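Local coordinates for putative alpha-galactosidase/melibiase (Bacteroides fragilis, PDB 4OGZ), which probably hydrolyses terminal, non-reducing alpha-D-galactose residues from alpha-D-galactosides, at residues 13-18 against 73-78. Residues are numbered along the deposited sequence; the frame is centred on the assembly and turned at random.
Sequences PCINPP and VMLKAE
Pro13 and Ile15 both pack on the methyl group of Ala77. The Pro13 ring touches through CB and CG, with CB 3.8 Å from Ala77 CB. Its CG sits against the backbone, 3.4 Å from Ala77 O. Ile15 reaches the same methyl from its longer branch, with CG1 4.0 Å from Ala77 CB. That branch lies beside the backbone N (chi1 -67°) and is extended beyond it (chi2 174°). Its end, CD1, thereby comes within 3.8 Å of Leu75 CB, and the two side chains run roughly perpendicular. No hydrogen bond joins the segments; the contact is apolar and buried. The other face of 73-78 is more open to solvent: Lys76 and Glu78 are partly exposed and lie beside Thr83 of strand 82-92. Their CB atoms are directed away from 13-18, and they form a long salt bridge, Lys76 NZ to Glu78 OE2 at 3.8 Å. The CB of Cys14 is likewise directed away from 73-78. The packing is that of a beta sandwich, consistent with the putative Ig domain. Strand 14-15 edges one sheet beside strand 28-36, whose Ile33 touches both Ile15 and Leu75. Strand 69-79 lies in the facing sheet, between strands 82-92 and 42-46.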
# COMPACT_ATOMS: atom_id res chain seq x y z
N PRO A 13 6.66 -9.44 -22.39
CA PRO A 13 6.78 -8.55 -21.25
C PRO A 13 5.56 -7.68 -21.09
O PRO A 13 4.85 -7.41 -22.05
CB PRO A 13 8.00 -7.68 -21.60
CG PRO A 13 8.81 -8.54 -22.52
CD PRO A 13 7.75 -9.20 -23.36
N CYS A 14 5.30 -7.25 -19.87
CA CYS A 14 4.28 -6.22 -19.69
C CYS A 14 4.70 -5.38 -18.48
O CYS A 14 4.78 -5.89 -17.34
CB CYS A 14 2.91 -6.85 -19.52
SG CYS A 14 1.61 -5.67 -19.16
N ILE A 15 4.99 -4.11 -18.75
CA ILE A 15 5.45 -3.15 -17.78
C ILE A 15 4.26 -2.65 -16.98
O ILE A 15 3.39 -1.98 -17.50
CB ILE A 15 6.22 -1.96 -18.46
CG1 ILE A 15 7.52 -2.47 -19.06
CG2 ILE A 15 6.48 -0.86 -17.44
CD1 ILE A 15 8.29 -1.47 -19.87
N ASN A 16 4.22 -2.99 -15.70
CA ASN A 16 3.07 -2.76 -14.88
C ASN A 16 3.15 -1.47 -14.08
O ASN A 16 4.24 -0.92 -13.88
CB ASN A 16 2.87 -3.96 -13.95
CG ASN A 16 2.65 -5.24 -14.72
OD1 ASN A 16 1.91 -5.23 -15.71
ND2 ASN A 16 3.29 -6.34 -14.31
N PRO A 17 1.99 -0.97 -13.64
CA PRO A 17 1.93 0.21 -12.80
C PRO A 17 2.72 -0.03 -11.50
O PRO A 17 2.90 -1.17 -11.10
CB PRO A 17 0.45 0.32 -12.44
CG PRO A 17 -0.29 -0.44 -13.46
CD PRO A 17 0.67 -1.41 -14.09
N PRO A 18 3.15 1.05 -10.84
CA PRO A 18 2.82 2.45 -11.13
C PRO A 18 3.60 3.05 -12.31
O PRO A 18 4.80 2.72 -12.51
CB PRO A 18 3.24 3.16 -9.85
CG PRO A 18 4.31 2.30 -9.26
CD PRO A 18 4.00 0.89 -9.64
N VAL A 73 9.90 9.34 -19.06
CA VAL A 73 10.88 8.38 -19.46
C VAL A 73 10.18 7.29 -20.25
O VAL A 73 9.11 6.81 -19.81
CB VAL A 73 11.55 7.76 -18.20
CG1 VAL A 73 12.57 6.69 -18.58
CG2 VAL A 73 12.16 8.86 -17.32
N MSE A 74 10.78 6.81 -21.33
CA MSE A 74 10.17 5.72 -22.10
C MSE A 74 10.91 4.47 -21.74
O MSE A 74 12.12 4.42 -21.90
CB MSE A 74 10.18 5.96 -23.61
CG MSE A 74 9.24 7.14 -23.94
SE MSE A 74 7.30 6.79 -23.66
CE MSE A 74 7.24 4.88 -24.07
N LEU A 75 10.19 3.48 -21.22
CA LEU A 75 10.74 2.19 -20.84
C LEU A 75 10.36 1.13 -21.86
O LEU A 75 9.26 1.13 -22.43
CB LEU A 75 10.25 1.76 -19.46
CG LEU A 75 10.40 2.75 -18.29
CD1 LEU A 75 9.74 2.18 -17.05
CD2 LEU A 75 11.85 3.07 -18.03
N LYS A 76 11.31 0.24 -22.11
CA LYS A 76 11.05 -0.90 -22.93
C LYS A 76 11.57 -2.13 -22.19
O LYS A 76 12.64 -2.09 -21.60
CB LYS A 76 11.74 -0.72 -24.28
CG LYS A 76 11.26 -1.69 -25.35
CD LYS A 76 11.56 -1.23 -26.77
CE LYS A 76 10.69 -2.02 -27.75
NZ LYS A 76 11.03 -1.79 -29.18
N ALA A 77 10.77 -3.20 -22.19
CA ALA A 77 11.19 -4.48 -21.68
C ALA A 77 11.10 -5.51 -22.79
O ALA A 77 10.12 -5.55 -23.54
CB ALA A 77 10.33 -4.90 -20.50
N GLU A 78 12.11 -6.36 -22.90
CA GLU A 78 12.16 -7.33 -24.01
C GLU A 78 12.50 -8.70 -23.49
O GLU A 78 13.28 -8.84 -22.54
CB GLU A 78 13.17 -6.88 -25.09
CG GLU A 78 13.19 -5.37 -25.33
CD GLU A 78 14.00 -4.93 -26.55
OE1 GLU A 78 15.20 -5.24 -26.60
OE2 GLU A 78 13.42 -4.26 -27.45